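Local coordinates for beta-Lactamase/D-Alanine Carboxypeptidase (Pseudomonas syringae pv. tomato, PDB 5EVI), which probably hydrolyses the beta-lactam ring of antibiotics to give substituted beta-amino acids, acting as a class C beta-lactamase, at residues L12-Q17 with F44-G48; I93-P99 with V164-S169; L337-I341 with L355-L360. All coordinates share one frame; numbering follows the deposited sequence.

Contact 1 (L12-Q17 with F44-G48). With SO4 (sulfate ion), chain O.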
ATOM      1  N   LEU D  12     -19.191  11.769  17.443  1.00 42.65           N
ATOM      2  CA  LEU D  12     -18.152  10.970  16.795  1.00 42.55           C
ATOM      3  C   LEU D  12     -16.746  11.353  17.281  1.00 42.29           C
ATOM      4  O   LEU D  12     -15.915  10.474  17.486  1.00 41.23           O
ATOM      5  CB  LEU D  12     -18.245  11.097  15.272  1.00 43.26           C
ATOM      6  CG  LEU D  12     -17.316  10.208  14.439  1.00 43.38           C
ATOM      7  CD1 LEU D  12     -17.527   8.729  14.741  1.00 43.23           C
ATOM      8  CD2 LEU D  12     -17.523  10.493  12.959  1.00 44.07           C
ATOM      9  N   ASP D  13     -16.491  12.651  17.471  1.00 42.63           N
ATOM     10  CA  ASP D  13     -15.201  13.136  17.999  1.00 42.99           C
ATOM     11  C   ASP D  13     -14.824  12.404  19.297  1.00 41.64           C
ATOM     12  O   ASP D  13     -13.704  11.894  19.434  1.00 39.86           O
ATOM     13  CB  ASP D  13     -15.207  14.659  18.274  1.00 44.04           C
ATOM     14  CG  ASP D  13     -15.371  15.516  17.008  1.00 45.96           C
ATOM     15  OD1 ASP D  13     -15.014  15.067  15.899  1.00 46.39           O
ATOM     16  OD2 ASP D  13     -15.871  16.662  17.126  1.00 47.23           O
ATOM     17  N   THR D  14     -15.767  12.347  20.235  1.00 39.75           N
ATOM     18  CA  THR D  14     -15.517  11.710  21.530  1.00 39.40           C
ATOM     19  C   THR D  14     -15.306  10.199  21.387  1.00 37.13           C
ATOM     20  O   THR D  14     -14.405   9.646  22.007  1.00 35.59           O
ATOM     21  CB  THR D  14     -16.641  12.005  22.537  1.00 41.14           C
ATOM     22  OG1 THR D  14     -17.910  11.731  21.930  1.00 42.58           O
ATOM     23  CG2 THR D  14     -16.589  13.467  22.967  1.00 41.13           C
ATOM     24  N   LEU D  15     -16.118   9.547  20.556  1.00 34.98           N
ATOM     25  CA  LEU D  15     -15.944   8.116  20.280  1.00 34.49           C
ATOM     26  C   LEU D  15     -14.559   7.793  19.692  1.00 33.26           C
ATOM     27  O   LEU D  15     -13.888   6.882  20.165  1.00 32.17           O
ATOM     28  CB  LEU D  15     -17.038   7.600  19.346  1.00 35.33           C
ATOM     29  CG  LEU D  15     -18.459   7.505  19.916  1.00 35.57           C
ATOM     30  CD1 LEU D  15     -19.477   7.345  18.797  1.00 35.57           C
ATOM     31  CD2 LEU D  15     -18.578   6.369  20.924  1.00 35.77           C
ATOM     32  N   VAL D  16     -14.132   8.543  18.678  1.00 31.81           N
ATOM     33  CA  VAL D  16     -12.830   8.276  18.041  1.00 31.17           C
ATOM     34  C   VAL D  16     -11.724   8.496  19.067  1.00 30.83           C
ATOM     35  O   VAL D  16     -10.824   7.677  19.186  1.00 29.80           O
ATOM     36  CB  VAL D  16     -12.576   9.127  16.770  1.00 30.95           C
ATOM     37  CG1 VAL D  16     -11.174   8.864  16.213  1.00 30.94           C
ATOM     38  CG2 VAL D  16     -13.615   8.831  15.693  1.00 30.91           C
ATOM     39  N   GLN D  17     -11.839   9.580  19.837  1.00 30.67           N
ATOM     40  CA  GLN D  17     -10.892   9.889  20.895  1.00 31.41           C
ATOM     41  C   GLN D  17     -10.740   8.735  21.875  1.00 31.52           C
ATOM     42  O   GLN D  17      -9.619   8.312  22.172  1.00 32.95           O
ATOM     43  CB  GLN D  17     -11.342  11.136  21.651  1.00 31.94           C
ATOM     44  CG  GLN D  17     -10.356  11.646  22.684  1.00 32.63           C
ATOM     45  CD  GLN D  17     -10.801  12.970  23.252  1.00 32.95           C
ATOM     46  OE1 GLN D  17     -11.919  13.095  23.757  1.00 33.02           O
ATOM     47  NE2 GLN D  17      -9.944  13.972  23.148  1.00 33.27           N
ATOM     48  N   PHE D  44     -10.772  14.890  10.543  1.00 36.47           N
ATOM     49  CA  PHE D  44      -9.408  14.575  10.982  1.00 36.06           C
ATOM     50  C   PHE D  44      -9.293  14.531  12.497  1.00 35.81           C
ATOM     51  O   PHE D  44      -9.914  15.335  13.199  1.00 35.20           O
ATOM     52  CB  PHE D  44      -8.423  15.591  10.423  1.00 37.30           C
ATOM     53  CG  PHE D  44      -8.322  15.567   8.928  1.00 37.92           C
ATOM     54  CD1 PHE D  44      -7.499  14.637   8.291  1.00 37.95           C
ATOM     55  CD2 PHE D  44      -9.059  16.459   8.150  1.00 38.21           C
ATOM     56  CE1 PHE D  44      -7.405  14.610   6.910  1.00 38.11           C
ATOM     57  CE2 PHE D  44      -8.967  16.433   6.767  1.00 38.37           C
ATOM     58  CZ  PHE D  44      -8.136  15.509   6.145  1.00 38.30           C
ATOM     59  N   TYR D  45      -8.497  13.581  12.979  1.00 33.06           N
ATOM     60  CA  TYR D  45      -8.289  13.336  14.397  1.00 33.41           C
ATOM     61  C   TYR D  45      -6.813  13.078  14.616  1.00 31.96           C
ATOM     62  O   TYR D  45      -6.273  12.106  14.093  1.00 33.12           O
ATOM     63  CB  TYR D  45      -9.088  12.116  14.848  1.00 34.02           C
ATOM     64  CG  TYR D  45     -10.544  12.249  14.552  1.00 34.33           C
ATOM     65  CD1 TYR D  45     -11.369  12.972  15.397  1.00 35.31           C
ATOM     66  CD2 TYR D  45     -11.096  11.695  13.401  1.00 35.17           C
ATOM     67  CE1 TYR D  45     -12.707  13.130  15.119  1.00 36.12           C
ATOM     68  CE2 TYR D  45     -12.445  11.838  13.120  1.00 35.86           C
ATOM     69  CZ  TYR D  45     -13.247  12.555  13.986  1.00 35.84           C
ATOM     70  OH  TYR D  45     -14.586  12.703  13.714  1.00 39.36           O
ATOM     71  N   ASN D  46      -6.169  13.960  15.369  1.00 30.53           N
ATOM     72  CA  ASN D  46      -4.746  13.863  15.636  1.00 29.53           C
ATOM     73  C   ASN D  46      -4.496  13.852  17.140  1.00 29.18           C
ATOM     74  O   ASN D  46      -5.149  14.586  17.890  1.00 28.65           O
ATOM     75  CB  ASN D  46      -4.012  15.008  14.954  1.00 29.39           C
ATOM     76  CG  ASN D  46      -4.162  14.974  13.437  1.00 29.38           C
ATOM     77  OD1 ASN D  46      -3.611  14.101  12.781  1.00 28.19           O
ATOM     78  ND2 ASN D  46      -4.904  15.930  12.875  1.00 29.06           N
ATOM     79  N   TYR D  47      -3.567  12.995  17.568  1.00 27.87           N
ATOM     80  CA  TYR D  47      -3.238  12.794  18.980  1.00 27.83           C
ATOM     81  C   TYR D  47      -1.732  12.623  19.148  1.00 26.90           C
ATOM     82  O   TYR D  47      -1.065  12.034  18.288  1.00 25.68           O
ATOM     83  CB  TYR D  47      -3.964  11.553  19.503  1.00 28.15           C
ATOM     84  CG  TYR D  47      -5.441  11.571  19.181  1.00 28.43           C
ATOM     85  CD1 TYR D  47      -6.308  12.427  19.860  1.00 29.19           C
ATOM     86  CD2 TYR D  47      -5.967  10.777  18.160  1.00 28.32           C
ATOM     87  CE1 TYR D  47      -7.664  12.469  19.552  1.00 29.50           C
ATOM     88  CE2 TYR D  47      -7.316  10.814  17.846  1.00 28.55           C
ATOM     89  CZ  TYR D  47      -8.161  11.655  18.551  1.00 29.16           C
ATOM     90  OH  TYR D  47      -9.496  11.695  18.234  1.00 29.86           O
ATOM     91  N   GLY D  48      -1.202  13.162  20.242  1.00 27.15           N
ATOM     92  CA  GLY D  48       0.201  12.966  20.601  1.00 26.73           C
ATOM     93  C   GLY D  48       1.161  13.795  19.772  1.00 26.92           C
ATOM     94  O   GLY D  48       0.761  14.752  19.076  1.00 26.92           O
TER
HETATM   95  S   SO4 O 401      -2.771  14.898  22.890  1.00 56.78           S
HETATM   96  O1  SO4 O 401      -3.633  13.762  22.496  1.00 56.24           O
HETATM   97  O2  SO4 O 401      -3.520  15.772  23.818  1.00 55.61           O
HETATM   98  O3  SO4 O 401      -1.547  14.389  23.554  1.00 57.22           O
HETATM   99  O4  SO4 O 401      -2.384  15.665  21.686  1.00 56.79           O

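Contact 2 (I93-P99 with V164-S169)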
ATOM      1  N   ILE D  93       7.045 -10.624 -18.598  1.00 32.23           N
ATOM      2  CA  ILE D  93       8.023  -9.658 -18.054  1.00 32.58           C
ATOM      3  C   ILE D  93       9.123  -9.295 -19.065  1.00 33.82           C
ATOM      4  O   ILE D  93       9.531  -8.130 -19.149  1.00 32.56           O
ATOM      5  CB  ILE D  93       8.631 -10.171 -16.721  1.00 32.84           C
ATOM      6  CG1 ILE D  93       7.581 -10.063 -15.603  1.00 32.65           C
ATOM      7  CG2 ILE D  93       9.898  -9.402 -16.322  1.00 33.08           C
ATOM      8  CD1 ILE D  93       7.796 -10.997 -14.430  1.00 33.08           C
ATOM      9  N   ASP D  94       9.571 -10.292 -19.833  1.00 35.99           N
ATOM     10  CA  ASP D  94      10.565 -10.085 -20.898  1.00 37.16           C
ATOM     11  C   ASP D  94      10.133  -9.146 -22.027  1.00 37.61           C
ATOM     12  O   ASP D  94      10.988  -8.576 -22.708  1.00 39.68           O
ATOM     13  CB  ASP D  94      11.076 -11.426 -21.462  1.00 37.37           C
ATOM     14  CG  ASP D  94      10.005 -12.237 -22.189  1.00 37.57           C
ATOM     15  OD1 ASP D  94       9.198 -11.671 -22.953  1.00 36.90           O
ATOM     16  OD2 ASP D  94       9.998 -13.476 -22.007  1.00 39.72           O
ATOM     17  N   THR D  95       8.824  -8.983 -22.228  1.00 37.31           N
ATOM     18  CA  THR D  95       8.289  -7.970 -23.153  1.00 37.53           C
ATOM     19  C   THR D  95       8.667  -6.529 -22.772  1.00 38.54           C
ATOM     20  O   THR D  95       8.726  -5.660 -23.649  1.00 35.87           O
ATOM     21  CB  THR D  95       6.746  -8.054 -23.263  1.00 37.41           C
ATOM     22  OG1 THR D  95       6.359  -9.400 -23.548  1.00 36.12           O
ATOM     23  CG2 THR D  95       6.196  -7.122 -24.360  1.00 37.36           C
ATOM     24  N   TYR D  96       8.886  -6.277 -21.477  1.00 39.97           N
ATOM     25  CA  TYR D  96       9.259  -4.942 -20.981  1.00 41.87           C
ATOM     26  C   TYR D  96      10.588  -4.863 -20.225  1.00 44.23           C
ATOM     27  O   TYR D  96      11.028  -3.757 -19.909  1.00 44.31           O
ATOM     28  CB  TYR D  96       8.152  -4.390 -20.083  1.00 40.92           C
ATOM     29  CG  TYR D  96       6.779  -4.597 -20.640  1.00 40.54           C
ATOM     30  CD1 TYR D  96       6.279  -3.762 -21.635  1.00 39.67           C
ATOM     31  CD2 TYR D  96       5.982  -5.644 -20.188  1.00 40.52           C
ATOM     32  CE1 TYR D  96       5.013  -3.961 -22.159  1.00 40.11           C
ATOM     33  CE2 TYR D  96       4.718  -5.851 -20.703  1.00 41.02           C
ATOM     34  CZ  TYR D  96       4.240  -5.009 -21.686  1.00 40.29           C
ATOM     35  OH  TYR D  96       2.990  -5.219 -22.187  1.00 41.98           O
HETATM   36  N   MSE D  97      11.200  -6.007 -19.907  1.00 47.69           N
HETATM   37  CA  MSE D  97      12.519  -6.050 -19.275  1.00 50.36           C
HETATM   38  C   MSE D  97      13.385  -6.824 -20.226  1.00 52.70           C
HETATM   39  O   MSE D  97      13.373  -8.058 -20.203  1.00 53.37           O
HETATM   40  CB  MSE D  97      12.506  -6.733 -17.898  1.00 50.56           C
HETATM   41  CG  MSE D  97      12.294  -5.759 -16.745  1.00 52.13           C
HETATM   42 SE   MSE D  97      13.754  -4.435 -16.577  1.00 52.97          SE
HETATM   43  CE  MSE D  97      15.185  -5.657 -16.003  1.00 54.07           C
ATOM     44  N   PRO D  98      14.119  -6.116 -21.107  1.00 55.23           N
ATOM     45  CA  PRO D  98      15.088  -6.803 -21.963  1.00 56.55           C
ATOM     46  C   PRO D  98      16.172  -7.592 -21.204  1.00 58.95           C
ATOM     47  O   PRO D  98      16.494  -8.706 -21.628  1.00 59.92           O
ATOM     48  CB  PRO D  98      15.694  -5.672 -22.808  1.00 56.29           C
ATOM     49  CG  PRO D  98      14.678  -4.588 -22.786  1.00 55.75           C
ATOM     50  CD  PRO D  98      13.987  -4.690 -21.460  1.00 55.28           C
ATOM     51  N   PRO D  99      16.705  -7.055 -20.077  1.00 60.69           N
ATOM     52  CA  PRO D  99      17.678  -7.857 -19.303  1.00 62.68           C
ATOM     53  C   PRO D  99      17.189  -9.225 -18.763  1.00 65.27           C
ATOM     54  O   PRO D  99      18.021 -10.040 -18.352  1.00 65.49           O
ATOM     55  CB  PRO D  99      18.056  -6.927 -18.139  1.00 61.96           C
ATOM     56  CG  PRO D  99      17.786  -5.556 -18.643  1.00 61.35           C
ATOM     57  CD  PRO D  99      16.588  -5.685 -19.536  1.00 61.17           C
ATOM     58  N   VAL D 164       9.821  -0.940 -11.403  1.00 46.07           N
ATOM     59  CA  VAL D 164      10.931  -0.819 -12.364  1.00 48.25           C
ATOM     60  C   VAL D 164      10.422  -0.966 -13.807  1.00 49.15           C
ATOM     61  O   VAL D 164      10.842  -0.208 -14.685  1.00 48.62           O
ATOM     62  CB  VAL D 164      12.070  -1.836 -12.063  1.00 48.89           C
ATOM     63  CG1 VAL D 164      13.128  -1.846 -13.164  1.00 49.33           C
ATOM     64  CG2 VAL D 164      12.725  -1.519 -10.723  1.00 49.19           C
ATOM     65  N   ILE D 165       9.527  -1.929 -14.040  1.00 50.40           N
ATOM     66  CA  ILE D 165       8.863  -2.104 -15.349  1.00 51.77           C
ATOM     67  C   ILE D 165       7.978  -0.897 -15.717  1.00 51.51           C
ATOM     68  O   ILE D 165       7.994  -0.455 -16.865  1.00 51.44           O
ATOM     69  CB  ILE D 165       8.043  -3.427 -15.409  1.00 53.04           C
ATOM     70  CG1 ILE D 165       8.993  -4.629 -15.441  1.00 53.19           C
ATOM     71  CG2 ILE D 165       7.129  -3.476 -16.638  1.00 53.98           C
ATOM     72  CD1 ILE D 165       8.324  -5.981 -15.278  1.00 53.28           C
ATOM     73  N   ALA D 166       7.219  -0.374 -14.751  1.00 51.55           N
ATOM     74  CA  ALA D 166       6.302   0.756 -14.995  1.00 51.88           C
ATOM     75  C   ALA D 166       7.023   2.072 -15.319  1.00 52.68           C
ATOM     76  O   ALA D 166       6.587   2.821 -16.195  1.00 52.45           O
ATOM     77  CB  ALA D 166       5.367   0.948 -13.808  1.00 51.10           C
ATOM     78  N   ALA D 167       8.113   2.350 -14.604  1.00 53.28           N
ATOM     79  CA  ALA D 167       8.930   3.547 -14.842  1.00 54.25           C
ATOM     80  C   ALA D 167       9.717   3.453 -16.153  1.00 54.77           C
ATOM     81  O   ALA D 167       9.830   4.436 -16.881  1.00 54.28           O
ATOM     82  CB  ALA D 167       9.878   3.780 -13.676  1.00 54.22           C
ATOM     83  N   ARG D 168      10.254   2.269 -16.442  1.00 56.49           N
ATOM     84  CA  ARG D 168      10.970   2.010 -17.699  1.00 58.58           C
ATOM     85  C   ARG D 168      10.080   2.132 -18.950  1.00 58.68           C
ATOM     86  O   ARG D 168      10.568   2.533 -20.012  1.00 58.77           O
ATOM     87  CB  ARG D 168      11.659   0.641 -17.644  1.00 59.35           C
ATOM     88  CG  ARG D 168      12.604   0.353 -18.800  1.00 60.91           C
ATOM     89  CD  ARG D 168      13.618  -0.712 -18.418  1.00 61.58           C
ATOM     90  NE  ARG D 168      14.471  -1.103 -19.541  1.00 62.84           N
ATOM     91  CZ  ARG D 168      15.570  -1.858 -19.447  1.00 64.09           C
ATOM     92  NH1 ARG D 168      15.990  -2.327 -18.269  1.00 65.06           N
ATOM     93  NH2 ARG D 168      16.264  -2.151 -20.544  1.00 64.66           N
ATOM     94  N   SER D 169       8.800   1.775 -18.815  0.77 58.71           N
ATOM     95  CA  SER D 169       7.800   1.965 -19.876  0.77 58.45           C
ATOM     96  C   SER D 169       7.521   3.444 -20.156  0.77 57.90           C
ATOM     97  O   SER D 169       7.202   3.810 -21.285  0.77 57.99           O
ATOM     98  CB  SER D 169       6.484   1.266 -19.513  0.77 58.50           C
ATOM     99  OG  SER D 169       6.665  -0.128 -19.333  0.77 58.17           O
TER
HETATM  100  O   HOH W   1       9.345  -1.383 -19.303  1.00 24.07           O

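Contact 3 (L337-I341 with L355-L360)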
ATOM      1  N   LEU D 337     -16.968   5.481   2.056  1.00 32.64           N
ATOM      2  CA  LEU D 337     -16.600   5.420   3.472  1.00 32.39           C
ATOM      3  C   LEU D 337     -15.164   4.893   3.549  1.00 31.51           C
ATOM      4  O   LEU D 337     -14.909   3.763   3.150  1.00 30.95           O
ATOM      5  CB  LEU D 337     -17.586   4.495   4.201  1.00 32.70           C
ATOM      6  CG  LEU D 337     -17.435   4.146   5.687  1.00 32.93           C
ATOM      7  CD1 LEU D 337     -17.660   5.372   6.553  1.00 32.99           C
ATOM      8  CD2 LEU D 337     -18.411   3.049   6.091  1.00 32.91           C
ATOM      9  N   GLY D 338     -14.230   5.717   4.023  1.00 30.17           N
ATOM     10  CA  GLY D 338     -12.800   5.362   4.005  1.00 29.00           C
ATOM     11  C   GLY D 338     -12.055   5.889   5.212  1.00 28.52           C
ATOM     12  O   GLY D 338     -12.439   6.914   5.770  1.00 27.09           O
ATOM     13  N   ILE D 339     -10.987   5.193   5.609  1.00 27.54           N
ATOM     14  CA  ILE D 339     -10.189   5.586   6.781  1.00 27.56           C
ATOM     15  C   ILE D 339      -8.694   5.402   6.523  1.00 27.30           C
ATOM     16  O   ILE D 339      -8.275   4.505   5.794  1.00 26.79           O
ATOM     17  CB  ILE D 339     -10.612   4.813   8.054  1.00 27.55           C
ATOM     18  CG1 ILE D 339      -9.966   5.422   9.316  1.00 27.95           C
ATOM     19  CG2 ILE D 339     -10.283   3.334   7.921  1.00 26.93           C
ATOM     20  CD1 ILE D 339     -10.522   4.908  10.631  1.00 28.06           C
ATOM     21  N   VAL D 340      -7.905   6.275   7.125  1.00 27.10           N
ATOM     22  CA  VAL D 340      -6.467   6.131   7.182  1.00 27.63           C
ATOM     23  C   VAL D 340      -6.049   6.372   8.618  1.00 28.57           C
ATOM     24  O   VAL D 340      -6.459   7.363   9.227  1.00 29.38           O
ATOM     25  CB  VAL D 340      -5.777   7.139   6.260  1.00 27.59           C
ATOM     26  CG1 VAL D 340      -4.262   7.101   6.445  1.00 28.27           C
ATOM     27  CG2 VAL D 340      -6.168   6.852   4.819  1.00 27.38           C
ATOM     28  N   ILE D 341      -5.235   5.463   9.146  1.00 28.88           N
ATOM     29  CA  ILE D 341      -4.688   5.588  10.489  1.00 28.64           C
ATOM     30  C   ILE D 341      -3.177   5.400  10.402  1.00 28.25           C
ATOM     31  O   ILE D 341      -2.704   4.296  10.146  1.00 27.40           O
ATOM     32  CB  ILE D 341      -5.305   4.566  11.475  1.00 28.77           C
ATOM     33  CG1 ILE D 341      -6.844   4.665  11.439  1.00 29.57           C
ATOM     34  CG2 ILE D 341      -4.750   4.800  12.883  1.00 28.30           C
ATOM     35  CD1 ILE D 341      -7.578   3.804  12.448  1.00 29.62           C
ATOM     36  N   LEU D 355      -9.314  -1.225  15.462  1.00 20.47           N
ATOM     37  CA  LEU D 355      -9.504   0.219  15.575  1.00 19.83           C
ATOM     38  C   LEU D 355     -10.291   0.809  14.401  1.00 19.53           C
ATOM     39  O   LEU D 355     -11.287   1.501  14.617  1.00 19.96           O
ATOM     40  CB  LEU D 355      -8.151   0.942  15.737  1.00 19.58           C
ATOM     41  CG  LEU D 355      -8.259   2.470  15.777  1.00 19.82           C
ATOM     42  CD1 LEU D 355      -9.174   2.881  16.927  1.00 19.98           C
ATOM     43  CD2 LEU D 355      -6.896   3.137  15.883  1.00 19.72           C
ATOM     44  N   ALA D 356      -9.828   0.579  13.173  1.00 18.69           N
ATOM     45  CA  ALA D 356     -10.491   1.139  11.994  1.00 18.89           C
ATOM     46  C   ALA D 356     -11.907   0.555  11.846  1.00 19.10           C
ATOM     47  O   ALA D 356     -12.840   1.302  11.589  1.00 18.26           O
ATOM     48  CB  ALA D 356      -9.650   0.933  10.737  1.00 18.56           C
ATOM     49  N   TYR D 357     -12.073  -0.752  12.080  1.00 20.39           N
ATOM     50  CA  TYR D 357     -13.419  -1.361  12.056  1.00 22.63           C
ATOM     51  C   TYR D 357     -14.379  -0.659  13.052  1.00 23.11           C
ATOM     52  O   TYR D 357     -15.512  -0.309  12.686  1.00 22.80           O
ATOM     53  CB  TYR D 357     -13.378  -2.864  12.320  1.00 23.44           C
ATOM     54  CG  TYR D 357     -14.701  -3.568  12.045  1.00 24.76           C
ATOM     55  CD1 TYR D 357     -14.908  -4.253  10.846  1.00 25.07           C
ATOM     56  CD2 TYR D 357     -15.751  -3.543  12.977  1.00 25.26           C
ATOM     57  CE1 TYR D 357     -16.099  -4.898  10.589  1.00 25.72           C
ATOM     58  CE2 TYR D 357     -16.955  -4.184  12.718  1.00 25.92           C
ATOM     59  CZ  TYR D 357     -17.122  -4.857  11.529  1.00 26.24           C
ATOM     60  OH  TYR D 357     -18.317  -5.491  11.281  1.00 28.14           O
ATOM     61  N   ARG D 358     -13.915  -0.405  14.273  1.00 24.31           N
ATOM     62  CA  ARG D 358     -14.776   0.209  15.300  1.00 24.68           C
ATOM     63  C   ARG D 358     -15.113   1.655  14.953  1.00 24.03           C
ATOM     64  O   ARG D 358     -16.288   2.076  15.024  1.00 23.82           O
ATOM     65  CB  ARG D 358     -14.132   0.128  16.693  1.00 26.21           C
ATOM     66  CG  ARG D 358     -14.283  -1.237  17.349  1.00 27.15           C
ATOM     67  CD  ARG D 358     -13.031  -1.713  18.065  1.00 28.92           C
ATOM     68  NE  ARG D 358     -12.861  -1.165  19.405  1.00 30.17           N
ATOM     69  CZ  ARG D 358     -12.908  -1.851  20.560  1.00 31.18           C
ATOM     70  NH1 ARG D 358     -12.717  -1.190  21.698  1.00 31.65           N
ATOM     71  NH2 ARG D 358     -13.157  -3.168  20.614  1.00 31.25           N
ATOM     72  N   ILE D 359     -14.089   2.414  14.583  1.00 23.01           N
ATOM     73  CA  ILE D 359     -14.278   3.809  14.167  1.00 22.62           C
ATOM     74  C   ILE D 359     -15.254   3.940  12.991  1.00 22.52           C
ATOM     75  O   ILE D 359     -16.152   4.798  13.030  1.00 21.75           O
ATOM     76  CB  ILE D 359     -12.940   4.499  13.826  1.00 22.49           C
ATOM     77  CG1 ILE D 359     -12.110   4.710  15.099  1.00 23.16           C
ATOM     78  CG2 ILE D 359     -13.193   5.809  13.102  1.00 22.24           C
ATOM     79  CD1 ILE D 359     -10.694   5.206  14.838  1.00 23.43           C
ATOM     80  N   LEU D 360     -15.075   3.113  11.963  1.00 22.32           N
ATOM     81  CA  LEU D 360     -15.954   3.163  10.783  1.00 22.60           C
ATOM     82  C   LEU D 360     -17.359   2.664  11.122  1.00 22.86           C
ATOM     83  O   LEU D 360     -18.343   3.195  10.598  1.00 23.30           O
ATOM     84  CB  LEU D 360     -15.342   2.432   9.563  1.00 22.72           C
ATOM     85  CG  LEU D 360     -14.205   3.152   8.792  1.00 23.21           C
ATOM     86  CD1 LEU D 360     -13.986   2.502   7.426  1.00 23.35           C
ATOM     87  CD2 LEU D 360     -14.481   4.640   8.617  1.00 23.73           C
TER

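Contact 1 (L12-Q17 with F44-G48)
Asp13 and Tyr45 make the polar link between helix 9-20 and strand 43-48. The Tyr45 hydroxyl donates to Asp13 OD1, with OH and OD1 3.2 Å apart, and meets that oxygen nearly along its C-O axis. OD1 also lies near the plane of the phenol ring at its edge, 3.1 Å from Tyr45 CE1. The carboxylate is turned 64° from the ring. Val16 covers one face of the same ring. Its CG1 makes a CH-pi contact, 4.1 Å from the centroid and displaced toward CG. With CG1 anti to the backbone N (chi1 176°), that methyl lies on the strand side of the helix and also touches the Tyr47 hydroxyl. Leu12 brings CD2 to within 3.8 Å of Tyr45 OH.

This is the edge of the antiparallel sheet of the serine beta-lactamase fold. Strand 43-48 is one of its two outermost strands, and the N-terminal helix packs over one side; the segments 12-17 and 44-48 cross at -40°. Tyr47 runs toward the next turn of the helix, where its OH sits 3.5 Å from Gln17 CA. Further out, strand 31-38 pairs with this strand, and its Ile34 touches both Val16 and Tyr45. A sulfate ion, probably from the crystallisation liquor, accepts from Gly48 N at O4 (3.1 Å) and is also hydrogen-bonded to Arg21 NH1.

Contact 2 (I93-P99 with V164-S169)
The Arg168 guanidinium has Pro98 CD over one face, 3.5 Å above the plane and offset toward the rim. Pro99 CD and the selenium of Met97, a selenomethionine here, approach the group obliquely. Met97 SE is 3.5 Å from Arg168 NH1. The Tyr96 ring carries Thr95 CG2 on one face, while Ile165 CG2 comes to it obliquely. Its hydroxyl bonds to Ser88 O. The contact packs an irregular loop against the C-terminal part of helix 156-169, in the helical region of the serine beta-lactamase fold.

Arg168 reaches the two prolines with its chain extended from CG to NE, lying over the loop at the protein surface. Deeper in, Ile165 spreads its branches over three loop residues. Its CG2 meets Tyr96 CB at 3.7 Å, its CG1 meets Met97 CG at 3.7 Å, and its CD1 meets Ile93 CG2 at 3.9 Å. Leu113 of helix 112-115 touches both isoleucines.

The Ile165 carbonyl also accepts the helical bond from Ser169 N. A water joins the two backbones by donating to both carbonyls, 3.0 Å from Tyr96 O and 2.9 Å from Ile165 O.

Contact 3 (L337-I341 with L355-L360)
Leu360 lies obliquely across Ile339. Its CD1 rests 3.8 Å from Ile339 CG2, while its CD2 sits between Ile339 CB and Leu337 CD1, 3.9 Å from each. The two leucines lie alongside, running in opposed directions. Ile339 also divides its branches. CG1 anti to the backbone N (chi1 -169°) and an extended chi2 bring its CD1 to Ile359 CG2, at 3.7 Å, and near Ala356 CA. These two isoleucines cross at about a right angle. Ile339 CG2 meets Ala356 CB, whose small size lets the strand come near: the CA atoms of this pair are 6.9 Å apart.

The layer is the C-terminal helix 349-363 laid on the antiparallel sheet of the serine beta-lactamase fold. Segments 337-341 and 355-360 run at 139° to each other, in roughly opposed directions. Leu337, Ile339 and Ile341 face the helix, while Val340 points to the other side of the sheet, onto helix 232-243.

Ile341 forms the far end of the contact. Its CD1 nestles against Leu355, 3.6 Å from CD2, and also touches Ala356 CB. Next to this apolar patch, Ile36 of strand 31-38 packs on both Ile359 and Leu360.

How the contacts relate
Contacts 1 and 3 lie side by side, with centres about 12 Å apart, and share the large antiparallel sheet. Strands 43-48 and 337-343 flank strand 31-38 in it. Helices 9-20 and 349-363 cover the same side, and Val16 CG1 touches Ile359 CD1 at 3.9 Å. The two ends of the chain are thus packed together on the sheet. Contact 2 belongs to the helical region across the centre of the chain, about 45 Å from contact 1 and about 37 Å from contact 3 between centres. In sequence the contacts follow one another, 1, 2, then 3. The chain starts at the sheet, passes through the helical region and returns to the sheet.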